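Lipid binding protein (PDB 5H0Q) probably binds sphingomyelin together with cholesterol, recognising membrane domains built from the two lipids. Local coordinates at residues E22-T25 against Q26-A30; D161-L164 against H165-D168; G189-T192 against T193-V196. All blocks are in the same frame, centred on the assembly; numbering follows the deposited sequence.

Contact 1: residues E22-T25 against Q26-A30; sequences EVIT and QADMA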
# COMPACT_ATOMS: atom_id res chain seq x y z
N GLU A 22 19.29 22.54 12.29
CA GLU A 22 19.25 23.58 11.27
C GLU A 22 18.35 23.17 10.12
O GLU A 22 17.47 23.94 9.70
CB GLU A 22 20.66 23.90 10.78
CG GLU A 22 21.56 24.46 11.88
CD GLU A 22 23.01 24.47 11.49
OE1 GLU A 22 23.32 24.78 10.32
OE2 GLU A 22 23.86 24.18 12.37
N VAL A 23 18.52 21.95 9.61
CA VAL A 23 17.70 21.43 8.51
C VAL A 23 17.15 20.06 8.89
O VAL A 23 17.92 19.11 9.08
CB VAL A 23 18.51 21.32 7.21
CG1 VAL A 23 17.64 20.73 6.11
CG2 VAL A 23 19.02 22.67 6.81
N ILE A 24 15.83 19.95 8.93
CA ILE A 24 15.15 18.69 9.16
C ILE A 24 14.95 18.04 7.81
O ILE A 24 14.32 18.62 6.91
CB ILE A 24 13.82 18.90 9.90
CG1 ILE A 24 14.14 19.38 11.33
CG2 ILE A 24 12.96 17.63 9.91
CD1 ILE A 24 12.96 19.84 12.08
N THR A 25 15.50 16.84 7.64
CA THR A 25 15.57 16.22 6.34
C THR A 25 14.38 15.32 6.09
O THR A 25 13.62 14.97 7.00
CB THR A 25 16.86 15.41 6.19
OG1 THR A 25 16.81 14.30 7.09
CG2 THR A 25 18.08 16.26 6.51
N GLN A 26 14.27 14.86 4.86
CA GLN A 26 13.28 13.84 4.53
C GLN A 26 13.59 12.55 5.25
O GLN A 26 12.67 11.84 5.71
CB GLN A 26 13.22 13.60 3.02
CG GLN A 26 12.23 14.47 2.28
CD GLN A 26 11.65 13.75 1.08
OE1 GLN A 26 12.29 13.66 0.03
NE2 GLN A 26 10.45 13.20 1.24
N ALA A 27 14.88 12.23 5.42
CA ALA A 27 15.26 11.05 6.18
C ALA A 27 14.80 11.16 7.63
O ALA A 27 14.36 10.17 8.21
CB ALA A 27 16.77 10.84 6.13
N ASP A 28 14.91 12.35 8.22
CA ASP A 28 14.45 12.55 9.60
C ASP A 28 12.95 12.31 9.70
O ASP A 28 12.46 11.63 10.62
CB ASP A 28 14.77 13.98 10.06
CG ASP A 28 16.26 14.27 10.16
OD1 ASP A 28 17.07 13.35 10.41
OD2 ASP A 28 16.63 15.47 9.99
N MET A 29 12.18 12.88 8.77
CA MET A 29 10.73 12.73 8.87
C MET A 29 10.31 11.29 8.61
O MET A 29 9.36 10.79 9.23
CB MET A 29 10.05 13.69 7.90
CG MET A 29 10.36 15.12 8.23
SD MET A 29 9.47 16.28 7.18
CE MET A 29 10.36 16.12 5.68
N ALA A 30 11.03 10.60 7.73
CA ALA A 30 10.74 9.20 7.46
C ALA A 30 11.04 8.33 8.67
O ALA A 30 10.28 7.41 9.00
CB ALA A 30 11.55 8.75 6.24
O HOH W 1 19.17 13.17 7.70

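Contact 2: residues D161-L164 against H165-D168; sequences DYML and HLLD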
# COMPACT_ATOMS: atom_id res chain seq x y z
N ASP A 161 -0.61 -6.38 -18.81
CA ASP A 161 -0.52 -7.82 -18.97
C ASP A 161 0.73 -8.36 -18.30
O ASP A 161 0.71 -9.47 -17.74
CB ASP A 161 -0.52 -8.19 -20.46
CG ASP A 161 -1.86 -7.95 -21.12
OD1 ASP A 161 -2.90 -8.06 -20.43
OD2 ASP A 161 -1.89 -7.65 -22.33
N TYR A 162 1.83 -7.60 -18.34
CA TYR A 162 3.08 -8.08 -17.76
C TYR A 162 3.02 -8.04 -16.24
O TYR A 162 3.47 -8.97 -15.57
CB TYR A 162 4.25 -7.24 -18.27
CG TYR A 162 5.58 -7.66 -17.69
CD1 TYR A 162 6.13 -8.89 -18.00
CD2 TYR A 162 6.28 -6.82 -16.83
CE1 TYR A 162 7.36 -9.28 -17.48
CE2 TYR A 162 7.51 -7.21 -16.30
CZ TYR A 162 8.03 -8.44 -16.63
OH TYR A 162 9.24 -8.83 -16.10
N MET A 163 2.48 -6.96 -15.67
CA MET A 163 2.36 -6.90 -14.21
C MET A 163 1.44 -8.01 -13.69
O MET A 163 1.73 -8.62 -12.66
CB MET A 163 1.87 -5.51 -13.79
CG MET A 163 2.86 -4.40 -14.19
SD MET A 163 4.58 -4.78 -13.72
CE MET A 163 4.41 -4.99 -11.94
N LEU A 164 0.35 -8.29 -14.39
CA LEU A 164 -0.51 -9.40 -13.97
C LEU A 164 0.23 -10.73 -14.05
O LEU A 164 0.10 -11.58 -13.16
CB LEU A 164 -1.77 -9.42 -14.82
CG LEU A 164 -2.81 -10.49 -14.49
CD1 LEU A 164 -3.29 -10.39 -13.04
CD2 LEU A 164 -3.97 -10.34 -15.45
N HIS A 165 1.06 -10.91 -15.08
CA HIS A 165 1.87 -12.11 -15.18
C HIS A 165 2.80 -12.25 -13.98
O HIS A 165 2.98 -13.35 -13.45
CB HIS A 165 2.70 -12.10 -16.47
CG HIS A 165 3.76 -13.16 -16.51
ND1 HIS A 165 5.10 -12.87 -16.60
CD2 HIS A 165 3.67 -14.50 -16.42
CE1 HIS A 165 5.79 -13.99 -16.59
NE2 HIS A 165 4.95 -15.00 -16.49
N LEU A 166 3.42 -11.16 -13.55
CA LEU A 166 4.25 -11.20 -12.35
C LEU A 166 3.42 -11.56 -11.13
O LEU A 166 3.87 -12.32 -10.26
CB LEU A 166 4.96 -9.85 -12.14
CG LEU A 166 6.05 -9.49 -13.17
CD1 LEU A 166 6.62 -8.11 -12.81
CD2 LEU A 166 7.13 -10.56 -13.20
N LEU A 167 2.19 -11.04 -11.05
CA LEU A 167 1.34 -11.33 -9.91
C LEU A 167 0.91 -12.79 -9.90
O LEU A 167 0.83 -13.41 -8.83
CB LEU A 167 0.12 -10.41 -9.91
CG LEU A 167 0.41 -8.98 -9.42
CD1 LEU A 167 -0.73 -8.02 -9.74
CD2 LEU A 167 0.71 -8.97 -7.91
N ASP A 168 0.62 -13.36 -11.08
CA ASP A 168 0.14 -14.74 -11.14
C ASP A 168 1.25 -15.74 -10.87
O ASP A 168 0.98 -16.83 -10.34
CB ASP A 168 -0.48 -15.03 -12.51
CG ASP A 168 -1.82 -14.36 -12.70
OD1 ASP A 168 -2.34 -14.39 -13.84
OD2 ASP A 168 -2.34 -13.79 -11.72

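Contact 3: residues G189-T192 against T193-V196; sequences GNET and TAYV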
# COMPACT_ATOMS: atom_id res chain seq x y z
N GLY A 189 -1.78 -12.13 4.05
CA GLY A 189 -2.17 -13.43 4.54
C GLY A 189 -2.43 -14.37 3.38
O GLY A 189 -2.64 -13.95 2.24
N ASN A 190 -2.37 -15.67 3.65
CA ASN A 190 -2.68 -16.67 2.63
C ASN A 190 -4.06 -17.23 2.95
O ASN A 190 -4.19 -18.28 3.56
CB ASN A 190 -1.64 -17.75 2.61
CG ASN A 190 -1.79 -18.65 1.41
OD1 ASN A 190 -2.50 -18.32 0.46
ND2 ASN A 190 -1.11 -19.78 1.43
N GLU A 191 -5.09 -16.51 2.52
CA GLU A 191 -6.47 -16.94 2.73
C GLU A 191 -7.37 -16.20 1.76
O GLU A 191 -6.97 -15.20 1.14
CB GLU A 191 -6.91 -16.71 4.18
CG GLU A 191 -6.80 -15.28 4.67
CD GLU A 191 -7.33 -15.10 6.08
OE1 GLU A 191 -8.35 -15.74 6.43
OE2 GLU A 191 -6.72 -14.33 6.85
N THR A 192 -8.61 -16.70 1.63
CA THR A 192 -9.53 -16.14 0.65
C THR A 192 -9.87 -14.69 0.95
O THR A 192 -10.05 -13.89 0.02
CB THR A 192 -10.82 -16.98 0.56
OG1 THR A 192 -11.46 -17.07 1.84
CG2 THR A 192 -10.51 -18.37 0.06
N THR A 193 -10.02 -14.33 2.23
CA THR A 193 -10.26 -12.94 2.60
C THR A 193 -9.04 -12.48 3.40
O THR A 193 -8.98 -12.64 4.62
CB THR A 193 -11.58 -12.77 3.37
OG1 THR A 193 -11.69 -13.76 4.39
CG2 THR A 193 -12.73 -12.97 2.45
N ALA A 194 -8.05 -11.93 2.70
CA ALA A 194 -6.70 -11.77 3.24
C ALA A 194 -6.42 -10.32 3.63
O ALA A 194 -6.75 -9.39 2.89
CB ALA A 194 -5.66 -12.22 2.22
N TYR A 195 -5.79 -10.15 4.79
CA TYR A 195 -5.24 -8.85 5.15
C TYR A 195 -3.97 -8.63 4.35
O TYR A 195 -3.11 -9.52 4.25
CB TYR A 195 -4.91 -8.78 6.64
CG TYR A 195 -6.09 -8.52 7.56
CD1 TYR A 195 -5.94 -7.74 8.70
CD2 TYR A 195 -7.33 -9.05 7.28
CE1 TYR A 195 -7.00 -7.51 9.55
CE2 TYR A 195 -8.40 -8.83 8.15
CZ TYR A 195 -8.23 -8.05 9.26
OH TYR A 195 -9.29 -7.83 10.12
N VAL A 196 -3.84 -7.43 3.80
CA VAL A 196 -2.65 -7.03 3.06
C VAL A 196 -2.13 -5.75 3.70
O VAL A 196 -2.93 -4.88 4.06
CB VAL A 196 -2.98 -6.81 1.57
CG1 VAL A 196 -1.77 -6.24 0.82
CG2 VAL A 196 -3.41 -8.09 0.96
O HOH W 2 -4.99 -12.63 6.24
O HOH W 3 -10.44 -15.99 4.59

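Contact 1: residues E22-T25 against Q26-A30
Thr25 holds OG1 between its backbone N and carbonyl carbon (chi1 67°), and Asp28 swings CG anti to its carbonyl carbon (chi1 -65°); the two torsions turn the side chains toward each other's backbone amides. The result is a capping box at the start of helix 26-35, with Thr25 as the N-cap. In one direction Asp28 N donates to Thr25 OG1 at 2.9 Å, so the threonine hydroxyl takes up an N-H of the first helical turn, which has no partner in the i to i+4 pattern. In the other, Thr25 N points almost straight at Asp28 OD2, with an N-H...O angle of 179°, although it meets that oxygen from above the carboxylate plane rather than within it. The reciprocal bonds fix the rotation of both side chains and hold the residue before the helix against its first turn. The regular helical pattern then takes over as Met29 N donates to Thr25 O at 3.1 Å.

OD2 of Asp28 has a second partner, forming a salt bridge with NZ of Lys21, earlier in the same loop. A negative carboxylate at this end would also be expected to interact favourably with the helix dipole. Beside the capping box, Ile24 and Met29 make a small apolar touch. Ile24 lays CG2 across the Met29 chain at about a right angle, reaching Met29 CG at 4.0 Å. Both side chains also rest on Leu12 of helix 9-13, so the loop and the new helix share a neighbour in the preceding helix. On the polar side a water sits 2.7 Å from Thr25 OG1 and gives a weak hydrogen bond to Asp28 OD1 at 3.4 Å.

Contact 2: residues D161-L164 against H165-D168
Leu164 O receives the shortest of the backbone bonds joining residues 161-164 to 165-168, from Asp168 N at 2.8 Å. It is one of four successive i to i+4 bonds of the alpha-helix 160-169; the others run from His165 N to Asp161 O, from Leu166 N to Tyr162 O and from Leu167 N to Met163 O. The side chains between these turns divide into an aromatic-aliphatic cluster and a polar edge.

In the cluster, Tyr162 places CG anti to its backbone N (chi1 179°), which swings the ring alongside the next turn. Leu166 lies over one ring face, its CG 4.1 Å above the plane and offset toward the rim, while its CD1 comes within 3.7 Å of Tyr162 CE2. Leu166 CD1 also meets Met163 CE at 3.9 Å, because the methionine chain bends at both chi2 and chi3 and folds back toward the leucine. CD1 thus touches an aromatic ring and, at roughly a right angle to it, a thioether methyl. Met163 is buried, and it carries the helix onto strand 143-150 through Leu145 and Glu147 and onto helix 153-156 through Trp154 and Trp155. Leu167, also buried, adds to this face by packing on Leu145 and Phe81.

Around the helix, Asp168 turns its carboxylate back toward Leu164, although its main partner is Arg82, whose NH2 forms a salt bridge with OD1. The leucine also touches Arg82, which places apolar branch and ion pair side by side: Leu164 CD1 approaches Asp168 OD2 to 3.8 Å.

Contact 3: residues G189-T192 against T193-V196
Gly189 N donates to Tyr195 O at 2.9 Å, the single direct hydrogen bond between residues 189-192 and 193-196, closing a beta-hairpin as the chain leaves strand 182-188, loops through 189-192 and returns as strand 193-201. Next to it, Ala194 points its CB into the loop, where the methyl lies 3.5 Å from Gly189 O and 3.4 Å from Glu191 O. The second of these carbonyls is hydrogen-bonded to Asn134 ND2, which ties the loop to the end of strand 126-134 in the other sheet.

Glu191 extends its side chain along the strand. Its CG sits between the backbone N and the carbonyl carbon (chi1 58°), and from there the chain runs out extended, bringing Glu191 CD to 3.3 Å from Thr193 O. Two waters connect the carboxylate to backbone amides of the strand. One donates to Glu191 OE2 and accepts from Tyr195 N; the other donates to OE1 and accepts from Thr193 N. The glutamate thus reaches two strand N-H groups without bonding either directly, and Lys52 of helix 41-55 makes a long, weak ion pair with OE1. Thr193 and Tyr195 both touch Lys52 as well, so the strand lies against that helix, while backbone bonds to Cys60 and Leu62 join Ala194 to strand 60-68. The second water, besides bridging Glu191 OE1 and Thr193 N, stands 2.6 Å from Thr193 OG1.

All three contacts are local, but they serve different elements. Contact 1 is a surface contact at the start of a helix, whereas contacts 2 and 3 are partly buried, each with two buried residues. Contact 1 relies on reciprocal bonds between side chain and backbone; contact 2 lies within one helix and adds hydrophobic packing against strand 143-150 of the five-stranded sheet; contact 3 turns one strand of the mixed sheet into the next, using backbone pairing and bridging waters. Contact 1 lies across the chain's centre from the other two, with centres about 36 and 35 Å away, while those of contacts 2 and 3 are about 19 Å apart. None touches another.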